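Local coordinates for uncharacterized protein Cgl0159 (Corynebacterium glutamicum, PDB 3FOK) that is of unknown function but adopts a TIM-barrel fold and assembles from several copies of the same chain, at residues L72-V85 with L277-D289. Numbering follows the deposited sequence.
Sequences LLERMAIALSRPGV and LYPQDGDVAAAVD
Arg75 of helix 72-81 faces the loop at Leu277 and Tyr278, and Ala79 lies beside Val288 where helix 284-289 passes it, the two axes coming within 9.1 Å at a crossing angle of -44°. Alanine suits that close passage: Ala79 CB meets Val288 CG2 at 3.9 Å. Branched side chains fill the space between the helices, Ile78 laying CG2 against Val284 CG1 and Ala285, while Val85 CG1 closes on Val288 CG1 from beyond the helix end. Further back, CE of Met76, here selenomethionine, on a flexible chain bent twice, reaches Leu277 CD2.

At one end, Arg75, long and flat-ended, spreads over the phenol of Tyr278. Its chain bends at chi3, which lays the guanidinium almost parallel to the ring, planes 3° apart. Arg75 NE lies over one ring face, toward the rim, 3.2 Å from Tyr278 CD1, and Arg75 CD extends the cover. Leu72 CG sits at the ring's edge beside the hydroxyl. At the other end, a charged pair suits the more open rim: Arg82 NE and NH2 together make a salt bridge to Asp289. The NE bond to Asp289 OD1 is nearly straight (163°), whereas Arg82 NH2 reaches Asp289 OD2 at 2.9 Å in a weak hydrogen bond, the carboxylate being turned steeply from the guanidinium. A water joins OD1 to Pro83 O.

Beneath, Val85 and Val288 meet Phe45, and Leu277 meets Val47, both on strand 44-48. This is the outer layer of a TIM barrel, where neighbouring helices pack over the parallel strands, here joining its first and last parts.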
ATOM      1  N   LEU A  72      -9.650  31.442  20.161  1.00 24.79           N
ATOM      2  CA  LEU A  72      -8.333  31.005  19.722  1.00 23.37           C
ATOM      3  C   LEU A  72      -7.849  31.988  18.665  1.00 23.08           C
ATOM      4  O   LEU A  72      -6.715  32.456  18.713  1.00 23.20           O
ATOM      5  CB  LEU A  72      -8.402  29.600  19.119  1.00 23.82           C
ATOM      6  CG  LEU A  72      -7.121  28.751  19.111  1.00 24.84           C
ATOM      7  CD1 LEU A  72      -7.289  27.614  18.116  1.00 24.44           C
ATOM      8  CD2 LEU A  72      -5.912  29.592  18.733  1.00 25.05           C
ATOM      9  N   LEU A  73      -8.724  32.306  17.715  1.00 22.36           N
ATOM     10  CA  LEU A  73      -8.384  33.239  16.651  1.00 23.06           C
ATOM     11  C   LEU A  73      -8.085  34.633  17.200  1.00 24.07           C
ATOM     12  O   LEU A  73      -7.161  35.298  16.733  1.00 22.80           O
ATOM     13  CB  LEU A  73      -9.515  33.299  15.617  1.00 22.44           C
ATOM     14  CG  LEU A  73      -9.704  32.034  14.763  1.00 21.62           C
ATOM     15  CD1 LEU A  73     -10.937  32.173  13.881  1.00 20.95           C
ATOM     16  CD2 LEU A  73      -8.466  31.805  13.914  1.00 19.20           C
ATOM     17  N   GLU A  74      -8.855  35.072  18.192  1.00 25.19           N
ATOM     18  CA  GLU A  74      -8.639  36.386  18.792  1.00 27.19           C
ATOM     19  C   GLU A  74      -7.264  36.428  19.448  1.00 27.09           C
ATOM     20  O   GLU A  74      -6.476  37.346  19.219  1.00 27.86           O
ATOM     21  CB  GLU A  74      -9.703  36.685  19.853  1.00 29.12           C
ATOM     22  CG  GLU A  74     -10.563  37.916  19.572  1.00 34.07           C
ATOM     23  CD  GLU A  74      -9.748  39.183  19.362  1.00 36.38           C
ATOM     24  OE1 GLU A  74      -9.011  39.595  20.285  1.00 38.04           O
ATOM     25  OE2 GLU A  74      -9.851  39.772  18.266  1.00 37.63           O
ATOM     26  N   ARG A  75      -6.982  35.424  20.269  1.00 26.60           N
ATOM     27  CA  ARG A  75      -5.705  35.345  20.961  1.00 28.33           C
ATOM     28  C   ARG A  75      -4.566  35.316  19.944  1.00 28.97           C
ATOM     29  O   ARG A  75      -3.491  35.853  20.189  1.00 28.46           O
ATOM     30  CB  ARG A  75      -5.681  34.102  21.853  1.00 27.05           C
ATOM     31  CG  ARG A  75      -6.906  34.009  22.760  1.00 28.80           C
ATOM     32  CD  ARG A  75      -6.942  32.719  23.557  1.00 27.90           C
ATOM     33  NE  ARG A  75      -6.214  32.832  24.814  1.00 31.71           N
ATOM     34  CZ  ARG A  75      -6.762  33.202  25.967  1.00 31.36           C
ATOM     35  NH1 ARG A  75      -8.052  33.492  26.033  1.00 29.83           N
ATOM     36  NH2 ARG A  75      -6.012  33.289  27.057  1.00 33.34           N
HETATM   37  N   MSE A  76      -4.819  34.697  18.795  1.00 31.29           N
HETATM   38  CA  MSE A  76      -3.826  34.616  17.730  1.00 33.94           C
HETATM   39  C   MSE A  76      -3.644  35.993  17.099  1.00 31.97           C
HETATM   40  O   MSE A  76      -2.519  36.443  16.876  1.00 31.12           O
HETATM   41  CB  MSE A  76      -4.267  33.612  16.655  1.00 41.54           C
HETATM   42  CG  MSE A  76      -3.384  32.374  16.544  1.00 51.03           C
HETATM   43 SE   MSE A  76      -1.544  32.782  16.115  1.00 69.15          SE
HETATM   44  CE  MSE A  76      -0.941  33.215  17.886  1.00 63.29           C
ATOM     45  N   ALA A  77      -4.762  36.656  16.813  1.00 29.30           N
ATOM     46  CA  ALA A  77      -4.741  37.982  16.209  1.00 27.02           C
ATOM     47  C   ALA A  77      -3.936  38.940  17.078  1.00 26.91           C
ATOM     48  O   ALA A  77      -3.168  39.759  16.568  1.00 27.26           O
ATOM     49  CB  ALA A  77      -6.157  38.498  16.037  1.00 25.15           C
ATOM     50  N   ILE A  78      -4.115  38.834  18.391  1.00 25.73           N
ATOM     51  CA  ILE A  78      -3.395  39.689  19.326  1.00 24.89           C
ATOM     52  C   ILE A  78      -1.898  39.432  19.203  1.00 24.87           C
ATOM     53  O   ILE A  78      -1.110  40.363  19.029  1.00 25.00           O
ATOM     54  CB  ILE A  78      -3.836  39.418  20.781  1.00 24.36           C
ATOM     55  CG1 ILE A  78      -5.283  39.880  20.977  1.00 24.97           C
ATOM     56  CG2 ILE A  78      -2.907  40.132  21.754  1.00 23.09           C
ATOM     57  CD1 ILE A  78      -5.841  39.586  22.355  1.00 22.82           C
ATOM     58  N   ALA A  79      -1.514  38.163  19.295  1.00 24.29           N
ATOM     59  CA  ALA A  79      -0.112  37.783  19.192  1.00 22.96           C
ATOM     60  C   ALA A  79       0.506  38.317  17.899  1.00 23.44           C
ATOM     61  O   ALA A  79       1.584  38.905  17.917  1.00 23.71           O
ATOM     62  CB  ALA A  79       0.021  36.269  19.248  1.00 21.91           C
ATOM     63  N   LEU A  80      -0.188  38.123  16.780  1.00 23.54           N
ATOM     64  CA  LEU A  80       0.301  38.578  15.482  1.00 23.70           C
ATOM     65  C   LEU A  80       0.394  40.092  15.352  1.00 24.51           C
ATOM     66  O   LEU A  80       1.133  40.599  14.509  1.00 23.58           O
ATOM     67  CB  LEU A  80      -0.586  38.042  14.354  1.00 22.26           C
ATOM     68  CG  LEU A  80      -0.554  36.542  14.054  1.00 24.04           C
ATOM     69  CD1 LEU A  80      -1.489  36.241  12.890  1.00 22.13           C
ATOM     70  CD2 LEU A  80       0.870  36.108  13.721  1.00 22.18           C
ATOM     71  N   SER A  81      -0.356  40.817  16.177  1.00 25.71           N
ATOM     72  CA  SER A  81      -0.339  42.275  16.111  1.00 26.19           C
ATOM     73  C   SER A  81       0.834  42.871  16.881  1.00 26.99           C
ATOM     74  O   SER A  81       1.235  44.007  16.634  1.00 26.66           O
ATOM     75  CB  SER A  81      -1.645  42.846  16.661  1.00 23.76           C
ATOM     76  OG  SER A  81      -1.742  42.631  18.055  1.00 26.37           O
ATOM     77  N   ARG A  82       1.379  42.102  17.817  1.00 28.06           N
ATOM     78  CA  ARG A  82       2.498  42.575  18.622  1.00 29.27           C
ATOM     79  C   ARG A  82       3.779  42.607  17.801  1.00 29.99           C
ATOM     80  O   ARG A  82       4.069  41.676  17.047  1.00 32.22           O
ATOM     81  CB  ARG A  82       2.697  41.666  19.833  1.00 28.69           C
ATOM     82  CG  ARG A  82       1.425  41.415  20.619  1.00 32.06           C
ATOM     83  CD  ARG A  82       0.758  42.716  21.011  1.00 32.73           C
ATOM     84  NE  ARG A  82       1.632  43.545  21.834  1.00 35.70           N
ATOM     85  CZ  ARG A  82       1.289  44.730  22.327  1.00 35.54           C
ATOM     86  NH1 ARG A  82       0.087  45.230  22.079  1.00 35.31           N
ATOM     87  NH2 ARG A  82       2.146  45.413  23.072  1.00 35.52           N
ATOM     88  N   PRO A  83       4.561  43.689  17.923  1.00 29.60           N
ATOM     89  CA  PRO A  83       5.805  43.757  17.155  1.00 29.30           C
ATOM     90  C   PRO A  83       6.729  42.631  17.604  1.00 29.02           C
ATOM     91  O   PRO A  83       6.754  42.276  18.785  1.00 29.21           O
ATOM     92  CB  PRO A  83       6.350  45.140  17.507  1.00 28.83           C
ATOM     93  CG  PRO A  83       5.852  45.345  18.908  1.00 29.22           C
ATOM     94  CD  PRO A  83       4.424  44.858  18.808  1.00 29.35           C
ATOM     95  N   GLY A  84       7.469  42.057  16.661  1.00 28.81           N
ATOM     96  CA  GLY A  84       8.375  40.981  17.014  1.00 28.02           C
ATOM     97  C   GLY A  84       7.916  39.597  16.591  1.00 28.21           C
ATOM     98  O   GLY A  84       8.739  38.690  16.473  1.00 28.26           O
ATOM     99  N   VAL A  85       6.616  39.415  16.371  1.00 27.64           N
ATOM    100  CA  VAL A  85       6.113  38.107  15.954  1.00 28.25           C
ATOM    101  C   VAL A  85       6.191  37.983  14.432  1.00 26.84           C
ATOM    102  O   VAL A  85       5.468  38.652  13.694  1.00 25.66           O
ATOM    103  CB  VAL A  85       4.652  37.865  16.435  1.00 28.08           C
ATOM    104  CG1 VAL A  85       4.570  38.042  17.937  1.00 27.77           C
ATOM    105  CG2 VAL A  85       3.695  38.810  15.734  1.00 31.85           C
ATOM    106  N   LEU A 277      -0.150  31.884  24.287  1.00 33.14           N
ATOM    107  CA  LEU A 277      -1.592  32.065  24.126  1.00 32.84           C
ATOM    108  C   LEU A 277      -2.073  31.341  25.373  1.00 34.49           C
ATOM    109  O   LEU A 277      -1.491  30.326  25.740  1.00 36.69           O
ATOM    110  CB  LEU A 277      -2.105  31.314  22.899  1.00 31.13           C
ATOM    111  CG  LEU A 277      -1.447  31.522  21.535  1.00 30.77           C
ATOM    112  CD1 LEU A 277      -1.861  30.390  20.609  1.00 29.94           C
ATOM    113  CD2 LEU A 277      -1.839  32.873  20.958  1.00 29.29           C
ATOM    114  N   TYR A 278      -3.109  31.835  26.036  1.00 35.36           N
ATOM    115  CA  TYR A 278      -3.587  31.166  27.248  1.00 36.30           C
ATOM    116  C   TYR A 278      -2.514  31.163  28.338  1.00 37.27           C
ATOM    117  O   TYR A 278      -2.143  30.102  28.846  1.00 36.71           O
ATOM    118  CB  TYR A 278      -3.957  29.707  26.959  1.00 34.33           C
ATOM    119  CG  TYR A 278      -4.844  29.513  25.764  1.00 34.66           C
ATOM    120  CD1 TYR A 278      -6.206  29.808  25.820  1.00 33.62           C
ATOM    121  CD2 TYR A 278      -4.314  29.059  24.558  1.00 34.79           C
ATOM    122  CE1 TYR A 278      -7.016  29.657  24.701  1.00 34.15           C
ATOM    123  CE2 TYR A 278      -5.111  28.910  23.436  1.00 34.34           C
ATOM    124  CZ  TYR A 278      -6.460  29.210  23.512  1.00 33.44           C
ATOM    125  OH  TYR A 278      -7.245  29.078  22.392  1.00 34.03           O
ATOM    126  N   PRO A 279      -1.975  32.338  28.691  1.00 38.63           N
ATOM    127  CA  PRO A 279      -0.956  32.320  29.744  1.00 39.12           C
ATOM    128  C   PRO A 279      -1.652  31.955  31.054  1.00 40.44           C
ATOM    129  O   PRO A 279      -2.878  31.913  31.112  1.00 39.95           O
ATOM    130  CB  PRO A 279      -0.433  33.753  29.743  1.00 38.31           C
ATOM    131  CG  PRO A 279      -0.651  34.193  28.323  1.00 38.73           C
ATOM    132  CD  PRO A 279      -2.024  33.653  28.031  1.00 38.18           C
ATOM    133  N   GLN A 280      -0.874  31.691  32.097  1.00 42.60           N
ATOM    134  CA  GLN A 280      -1.430  31.320  33.397  1.00 44.92           C
ATOM    135  C   GLN A 280      -2.360  32.413  33.925  1.00 45.15           C
ATOM    136  O   GLN A 280      -3.315  32.137  34.652  1.00 44.22           O
ATOM    137  CB  GLN A 280      -0.288  31.059  34.385  1.00 46.98           C
ATOM    138  CG  GLN A 280      -0.694  30.328  35.655  1.00 49.16           C
ATOM    139  CD  GLN A 280       0.420  29.435  36.177  1.00 51.07           C
ATOM    140  OE1 GLN A 280       0.329  28.877  37.271  1.00 49.94           O
ATOM    141  NE2 GLN A 280       1.480  29.286  35.382  1.00 51.38           N
ATOM    142  N   ASP A 281      -2.070  33.654  33.550  1.00 45.68           N
ATOM    143  CA  ASP A 281      -2.875  34.796  33.960  1.00 46.29           C
ATOM    144  C   ASP A 281      -3.644  35.287  32.740  1.00 46.97           C
ATOM    145  O   ASP A 281      -3.680  34.612  31.711  1.00 46.83           O
ATOM    146  CB  ASP A 281      -1.977  35.911  34.495  1.00 46.13           C
ATOM    147  CG  ASP A 281      -0.973  36.387  33.469  1.00 47.54           C
ATOM    148  OD1 ASP A 281      -0.128  37.241  33.810  1.00 48.82           O
ATOM    149  OD2 ASP A 281      -1.030  35.910  32.315  1.00 48.09           O
ATOM    150  N   GLY A 282      -4.243  36.466  32.841  1.00 47.65           N
ATOM    151  CA  GLY A 282      -5.002  36.981  31.717  1.00 48.36           C
ATOM    152  C   GLY A 282      -4.332  38.100  30.942  1.00 48.56           C
ATOM    153  O   GLY A 282      -4.861  39.219  30.901  1.00 50.52           O
ATOM    154  N   ASP A 283      -3.179  37.826  30.330  1.00 45.04           N
ATOM    155  CA  ASP A 283      -2.505  38.863  29.558  1.00 41.17           C
ATOM    156  C   ASP A 283      -1.628  38.333  28.429  1.00 38.38           C
ATOM    157  O   ASP A 283      -0.413  38.206  28.567  1.00 38.53           O
ATOM    158  CB  ASP A 283      -1.668  39.758  30.469  1.00 41.64           C
ATOM    159  CG  ASP A 283      -1.502  41.151  29.900  1.00 41.35           C
ATOM    160  OD1 ASP A 283      -1.329  41.267  28.666  1.00 39.43           O
ATOM    161  OD2 ASP A 283      -1.544  42.126  30.680  1.00 41.26           O
ATOM    162  N   VAL A 284      -2.273  38.048  27.304  1.00 35.65           N
ATOM    163  CA  VAL A 284      -1.618  37.531  26.111  1.00 32.10           C
ATOM    164  C   VAL A 284      -0.638  38.532  25.502  1.00 30.57           C
ATOM    165  O   VAL A 284       0.481  38.169  25.128  1.00 30.94           O
ATOM    166  CB  VAL A 284      -2.670  37.164  25.045  1.00 31.69           C
ATOM    167  CG1 VAL A 284      -1.990  36.779  23.743  1.00 30.92           C
ATOM    168  CG2 VAL A 284      -3.540  36.036  25.552  1.00 31.21           C
ATOM    169  N   ALA A 285      -1.066  39.786  25.393  1.00 27.61           N
ATOM    170  CA  ALA A 285      -0.224  40.827  24.821  1.00 24.44           C
ATOM    171  C   ALA A 285       1.089  40.939  25.588  1.00 23.20           C
ATOM    172  O   ALA A 285       2.147  41.158  25.001  1.00 20.54           O
ATOM    173  CB  ALA A 285      -0.957  42.157  24.844  1.00 22.40           C
ATOM    174  N   ALA A 286       1.009  40.781  26.905  1.00 23.00           N
ATOM    175  CA  ALA A 286       2.182  40.877  27.765  1.00 23.69           C
ATOM    176  C   ALA A 286       3.120  39.690  27.590  1.00 24.91           C
ATOM    177  O   ALA A 286       4.333  39.863  27.453  1.00 26.00           O
ATOM    178  CB  ALA A 286       1.752  40.986  29.217  1.00 22.35           C
ATOM    179  N   ALA A 287       2.561  38.484  27.603  1.00 25.06           N
ATOM    180  CA  ALA A 287       3.369  37.286  27.443  1.00 24.96           C
ATOM    181  C   ALA A 287       4.088  37.304  26.091  1.00 25.46           C
ATOM    182  O   ALA A 287       5.287  37.040  26.016  1.00 24.99           O
ATOM    183  CB  ALA A 287       2.492  36.046  27.559  1.00 25.25           C
ATOM    184  N   VAL A 288       3.361  37.630  25.027  1.00 23.95           N
ATOM    185  CA  VAL A 288       3.952  37.663  23.696  1.00 24.10           C
ATOM    186  C   VAL A 288       5.078  38.698  23.568  1.00 25.11           C
ATOM    187  O   VAL A 288       6.061  38.457  22.861  1.00 24.40           O
ATOM    188  CB  VAL A 288       2.875  37.927  22.617  1.00 23.56           C
ATOM    189  CG1 VAL A 288       3.509  37.931  21.234  1.00 22.10           C
ATOM    190  CG2 VAL A 288       1.796  36.853  22.691  1.00 20.51           C
ATOM    191  N   ASP A 289       4.945  39.840  24.245  1.00 25.29           N
ATOM    192  CA  ASP A 289       5.983  40.873  24.185  1.00 24.45           C
ATOM    193  C   ASP A 289       7.266  40.394  24.849  1.00 25.31           C
ATOM    194  O   ASP A 289       8.362  40.610  24.332  1.00 24.92           O
ATOM    195  CB  ASP A 289       5.522  42.161  24.871  1.00 24.03           C
ATOM    196  CG  ASP A 289       4.493  42.921  24.058  1.00 26.23           C
ATOM    197  OD1 ASP A 289       4.658  43.020  22.822  1.00 27.06           O
ATOM    198  OD2 ASP A 289       3.524  43.437  24.656  1.00 27.33           O
TER
HETATM  199  O   HOH W   1       6.640  43.384  21.208  1.00 28.40           O